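PDB 5IB9: aminopeptidase from Aneurinibacillus sp. AM-1, which probably removes amino acids from the N-terminal end of peptides, acting as a zinc-dependent metalloexopeptidase of family M28. Local coordinates for residues K320-D325 and L405-I410; N133-G138 and S162-V167. One frame throughout, in Å; residues are numbered along the deposited sequence.

Interaction 1 (K320-D325 and L405-I410); sequences KNRVTD and LVIEPI
A water joins Lys320 to Ile410. It donates to Ile410 O at 2.8 Å and accepts from Lys320 NZ at 2.9 Å. This bridge lies beside the N-terminal end of helix 322-334, where Asn321 and Thr324 form a capping box. The helix belongs to the M28 peptidase domain. Segment 405-410 follows helix 382-400, has no regular structure and passes the start of helix 322-334.

Within the box, Thr324 N donates to Asn321 OD1 at 3.1 Å. This donor is tilted 29° from the carbonyl plane. Val323 N makes a weak second bond to the same oxygen, so one amide oxygen serves two N-H groups of the first turn. In return, Asn321 N donates to Thr324 OG1 at 3.0 Å, with an N-H...O angle of 161°. The other end of the Asn321 amide, ND2, is bonded to Ala358 O.

Across the contact the packing is mostly apolar and fairly loose. The tip of Ile407 faces the gap between Arg322 and Asp325 on the helix. Its CD1 lies 4.3 Å from Arg322 CG and also 4.3 Å from Asp325 CB. CD1 is anti to CA (chi2 178°), which carries the methyl straight out to the helix. The Ile407 branch methyl CG2 turns to the backbone and lies 4.2 Å from Asp325 O.

Polar side-chain ends near the helix start have partners outside the two segments. Tyr412 OH is bonded to both Asp325 OD1 and Thr324 OG1, and its ring makes a cation-pi contact with Lys320. Arg322 NH1 is bonded to Ile295 O. The aliphatic part of Arg322 remains alongside segment 405-410, and its CD approaches Leu405 CD2 to 4.4 Å.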
loop_
_atom_site.group_PDB
_atom_site.type_symbol
_atom_site.label_atom_id
_atom_site.label_comp_id
_atom_site.label_asym_id
_atom_site.label_seq_id
_atom_site.Cartn_x
_atom_site.Cartn_y
_atom_site.Cartn_z
ATOM N N LYS A 320 20.030 -20.505 6.216
ATOM C CA LYS A 320 19.242 -21.595 5.569
ATOM C C LYS A 320 17.769 -21.586 5.949
ATOM O O LYS A 320 17.416 -21.220 7.093
ATOM C CB LYS A 320 19.778 -22.975 5.927
ATOM C CG LYS A 320 21.202 -23.162 5.509
ATOM C CD LYS A 320 21.624 -24.590 5.927
ATOM C CE LYS A 320 23.002 -24.872 5.250
ATOM N NZ LYS A 320 23.650 -25.907 6.106
ATOM N N ASN A 321 16.880 -22.008 5.041
ATOM C CA ASN A 321 15.478 -22.158 5.431
ATOM C C ASN A 321 14.862 -23.305 4.668
ATOM O O ASN A 321 15.589 -24.042 3.984
ATOM C CB ASN A 321 14.674 -20.870 5.242
ATOM C CG ASN A 321 14.727 -20.358 3.814
ATOM O OD1 ASN A 321 14.589 -21.162 2.905
ATOM N ND2 ASN A 321 14.931 -19.029 3.605
ATOM N N ARG A 322 13.576 -23.554 4.786
ATOM C CA ARG A 322 13.014 -24.721 4.134
ATOM C C ARG A 322 13.192 -24.684 2.605
ATOM O O ARG A 322 13.375 -25.687 1.993
ATOM C CB ARG A 322 11.553 -24.854 4.517
ATOM C CG ARG A 322 10.841 -26.118 3.863
ATOM C CD ARG A 322 9.381 -26.222 4.171
ATOM N NE ARG A 322 9.142 -26.389 5.590
ATOM C CZ ARG A 322 8.659 -25.462 6.367
ATOM N NH1 ARG A 322 8.347 -24.274 5.919
ATOM N NH2 ARG A 322 8.522 -25.735 7.614
ATOM N N VAL A 323 13.166 -23.486 2.040
ATOM C CA VAL A 323 13.302 -23.439 0.560
ATOM C C VAL A 323 14.761 -23.818 0.190
ATOM O O VAL A 323 14.988 -24.535 -0.808
ATOM C CB VAL A 323 12.981 -22.006 0.064
ATOM C CG1 VAL A 323 13.275 -21.844 -1.464
ATOM C CG2 VAL A 323 11.514 -21.728 0.248
ATOM N N THR A 324 15.755 -23.284 0.893
ATOM C CA THR A 324 17.131 -23.669 0.543
ATOM C C THR A 324 17.364 -25.141 0.887
ATOM O O THR A 324 18.155 -25.820 0.154
ATOM C CB THR A 324 18.251 -22.811 1.141
ATOM O OG1 THR A 324 18.226 -22.967 2.590
ATOM C CG2 THR A 324 18.034 -21.361 0.759
ATOM N N ASP A 325 16.703 -25.693 1.912
ATOM C CA ASP A 325 16.852 -27.144 2.164
ATOM C C ASP A 325 16.319 -27.980 1.013
ATOM O O ASP A 325 16.914 -29.013 0.617
ATOM C CB ASP A 325 16.132 -27.533 3.473
ATOM C CG ASP A 325 16.804 -27.043 4.696
ATOM O OD1 ASP A 325 17.972 -26.689 4.707
ATOM O OD2 ASP A 325 16.098 -27.061 5.753
ATOM N N LEU A 405 5.831 -34.658 3.674
ATOM C CA LEU A 405 7.140 -34.147 3.286
ATOM C C LEU A 405 8.170 -34.751 4.222
ATOM O O LEU A 405 7.996 -34.654 5.495
ATOM C CB LEU A 405 7.087 -32.621 3.471
ATOM C CG LEU A 405 8.404 -31.814 3.327
ATOM C CD1 LEU A 405 9.136 -32.046 1.953
ATOM C CD2 LEU A 405 8.123 -30.337 3.483
ATOM N N VAL A 406 9.270 -35.227 3.667
ATOM C CA VAL A 406 10.477 -35.655 4.352
ATOM C C VAL A 406 11.661 -34.971 3.687
ATOM O O VAL A 406 11.806 -35.017 2.451
ATOM C CB VAL A 406 10.663 -37.196 4.204
ATOM C CG1 VAL A 406 11.942 -37.639 4.868
ATOM C CG2 VAL A 406 9.447 -37.961 4.839
ATOM N N ILE A 407 12.486 -34.257 4.474
ATOM C CA ILE A 407 13.764 -33.755 3.922
ATOM C C ILE A 407 14.854 -34.503 4.690
ATOM O O ILE A 407 14.784 -34.644 5.914
ATOM C CB ILE A 407 13.869 -32.235 4.060
ATOM C CG1 ILE A 407 12.602 -31.566 3.520
ATOM C CG2 ILE A 407 15.169 -31.748 3.319
ATOM C CD1 ILE A 407 12.646 -30.018 3.698
ATOM N N GLU A 408 15.784 -35.104 3.966
ATOM C CA GLU A 408 16.849 -35.814 4.587
ATOM C C GLU A 408 17.957 -34.830 4.821
ATOM O O GLU A 408 18.087 -33.835 4.094
ATOM C CB GLU A 408 17.281 -36.947 3.672
ATOM C CG GLU A 408 16.227 -38.042 3.679
ATOM C CD GLU A 408 16.850 -39.425 3.640
ATOM O OE1 GLU A 408 18.077 -39.578 3.949
ATOM O OE2 GLU A 408 16.104 -40.371 3.323
ATOM N N PRO A 409 18.723 -35.044 5.887
ATOM C CA PRO A 409 19.770 -34.089 6.160
ATOM C C PRO A 409 20.771 -33.994 4.987
ATOM O O PRO A 409 21.078 -35.000 4.327
ATOM C CB PRO A 409 20.464 -34.693 7.423
ATOM C CG PRO A 409 19.486 -35.701 7.977
ATOM C CD PRO A 409 18.797 -36.239 6.782
ATOM N N ILE A 410 21.234 -32.797 4.699
ATOM C CA ILE A 410 22.190 -32.598 3.612
ATOM C C ILE A 410 23.017 -31.362 3.966
ATOM O O ILE A 410 22.456 -30.337 4.368
ATOM C CB ILE A 410 21.370 -32.365 2.270
ATOM C CG1 ILE A 410 22.192 -31.816 1.104
ATOM C CG2 ILE A 410 20.297 -31.329 2.494
ATOM C CD1 ILE A 410 21.515 -31.941 -0.165
HETATM O O HOH W 1 22.015 -28.247 6.157
#

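Interaction 2 (N133-G138 and S162-V167)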
loop_
_atom_site.group_PDB
_atom_site.type_symbol
_atom_site.label_atom_id
_atom_site.label_comp_id
_atom_site.label_asym_id
_atom_site.label_seq_id
_atom_site.Cartn_x
_atom_site.Cartn_y
_atom_site.Cartn_z
ATOM N N ASN A 133 18.043 14.690 4.057
ATOM C CA ASN A 133 18.847 15.326 5.131
ATOM C C ASN A 133 19.347 16.724 4.723
ATOM O O ASN A 133 19.237 17.682 5.503
ATOM C CB ASN A 133 20.016 14.437 5.560
ATOM C CG ASN A 133 19.565 13.106 6.200
ATOM O OD1 ASN A 133 20.311 12.113 6.155
ATOM N ND2 ASN A 133 18.329 13.066 6.713
ATOM N N ALA A 134 19.841 16.841 3.485
ATOM C CA ALA A 134 20.309 18.141 2.922
ATOM C C ALA A 134 19.174 19.128 2.680
ATOM O O ALA A 134 19.291 20.334 3.002
ATOM C CB ALA A 134 21.133 17.886 1.623
ATOM N N ALA A 135 18.066 18.621 2.110
ATOM C CA ALA A 135 16.900 19.444 1.842
ATOM C C ALA A 135 16.259 19.978 3.149
ATOM O O ALA A 135 15.739 21.074 3.174
ATOM C CB ALA A 135 15.867 18.686 1.012
ATOM N N LYS A 136 16.342 19.209 4.223
ATOM C CA LYS A 136 15.768 19.623 5.528
ATOM C C LYS A 136 16.549 20.840 6.039
ATOM O O LYS A 136 16.010 21.651 6.806
ATOM C CB LYS A 136 15.825 18.441 6.541
ATOM C CG LYS A 136 15.055 18.638 7.876
ATOM C CD LYS A 136 13.612 18.113 7.797
ATOM C CE LYS A 136 12.708 18.676 8.911
ATOM N NZ LYS A 136 11.288 18.850 8.403
ATOM N N GLN A 137 17.813 20.972 5.587
ATOM C CA GLN A 137 18.682 22.094 5.959
ATOM C C GLN A 137 18.641 23.242 4.952
ATOM O O GLN A 137 19.299 24.250 5.142
ATOM C CB GLN A 137 20.111 21.621 6.209
ATOM C CG GLN A 137 20.198 20.569 7.299
ATOM C CD GLN A 137 19.662 21.108 8.625
ATOM O OE1 GLN A 137 20.337 21.901 9.299
ATOM N NE2 GLN A 137 18.435 20.716 8.990
ATOM N N GLY A 138 17.837 23.108 3.905
ATOM C CA GLY A 138 17.629 24.208 2.974
ATOM C C GLY A 138 18.400 24.108 1.668
ATOM O O GLY A 138 18.291 24.957 0.816
ATOM N N SER A 162 9.675 15.870 -0.427
ATOM C CA SER A 162 10.722 16.321 0.479
ATOM C C SER A 162 12.030 16.501 -0.279
ATOM O O SER A 162 12.900 17.267 0.160
ATOM C CB SER A 162 10.941 15.333 1.586
ATOM O OG SER A 162 9.667 14.866 1.940
ATOM N N PHE A 163 12.161 15.795 -1.393
ATOM C CA PHE A 163 13.404 15.889 -2.196
ATOM C C PHE A 163 13.683 17.259 -2.843
ATOM O O PHE A 163 12.816 18.147 -2.993
ATOM C CB PHE A 163 13.426 14.840 -3.293
ATOM C CG PHE A 163 13.362 13.393 -2.832
ATOM C CD1 PHE A 163 13.950 12.947 -1.644
ATOM C CD2 PHE A 163 12.765 12.461 -3.680
ATOM C CE1 PHE A 163 13.912 11.582 -1.310
ATOM C CE2 PHE A 163 12.730 11.106 -3.349
ATOM C CZ PHE A 163 13.299 10.685 -2.151
ATOM N N VAL A 164 14.947 17.436 -3.233
ATOM C CA VAL A 164 15.272 18.545 -4.154
ATOM C C VAL A 164 16.065 17.867 -5.203
ATOM O O VAL A 164 16.426 16.717 -5.034
ATOM C CB VAL A 164 16.103 19.703 -3.515
ATOM C CG1 VAL A 164 15.280 20.416 -2.465
ATOM C CG2 VAL A 164 17.432 19.178 -2.955
ATOM N N ALA A 165 16.365 18.564 -6.311
ATOM C CA ALA A 165 17.040 17.911 -7.415
ATOM C C ALA A 165 18.325 17.221 -6.949
ATOM O O ALA A 165 19.057 17.760 -6.101
ATOM C CB ALA A 165 17.321 18.945 -8.556
ATOM N N ALA A 166 18.610 16.043 -7.499
ATOM C CA ALA A 166 19.726 15.243 -7.082
ATOM C C ALA A 166 20.365 14.679 -8.329
ATOM O O ALA A 166 19.658 14.095 -9.171
ATOM C CB ALA A 166 19.244 14.113 -6.169
ATOM N N VAL A 167 21.685 14.872 -8.474
ATOM C CA VAL A 167 22.417 14.377 -9.647
ATOM C C VAL A 167 23.658 13.682 -9.175
ATOM O O VAL A 167 24.270 14.062 -8.173
ATOM C CB VAL A 167 22.779 15.492 -10.636
ATOM C CG1 VAL A 167 21.568 16.257 -11.046
ATOM C CG2 VAL A 167 23.788 16.480 -9.992
#
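The last turn of helix 127-136 packs against the lead-in to strand 165-169 through Ala135, which meets Ser162 and Val164. Ala135 CB points at the other segment and is the centre of the contact. Its methyl lies 3.4 Å from Ser162 O and 3.9 Å from Val164 CG1. One small group thus touches a backbone carbonyl and an apolar branch. Val164 CG1 is anti to its own carbonyl carbon and beside the backbone N (chi1 -66°), and this branch does the touching.

Both segments belong to the PA domain. There the helix packs beside parallel strands 141-145 and 165-169, and Val142 touches both Ala134 and Val164. The helix ends in a Schellman motif. Gly138 has a positive phi of 102°, and its N donates to Ala135 O at 3.0 Å. The residue whose methyl makes the contact therefore also accepts a bond that closes the helix.

The second subunit lies against this surface. Ser162 OG is hydrogen-bonded to Ser162 OG of the second subunit, and within its own chain to Asp160 OD1. Lys136 NZ is bonded to Ala161 O of the second subunit.

How the interactions relate
Interaction 2 comes first along the chain. It closes a loop of 23 residues that includes strand 141-145, and it ties the end of helix 127-136 to the chain entering strand 165-169 within the PA domain. The long, interrupted strand 187-210 then pairs with strand 91-99 and with strand 263-269, and so links the two parts of the fold. Interaction 1 closes a loop of 79 residues, which holds strand 358-364, helix 382-400 and the zinc ligand His371. It ties the start of helix 322-334 to the chain near its C terminus. The two loops are in series, so they neither nest nor cross. The centres of interactions 1 and 2 are about 47 Å apart, on opposite sides of the chain's centre.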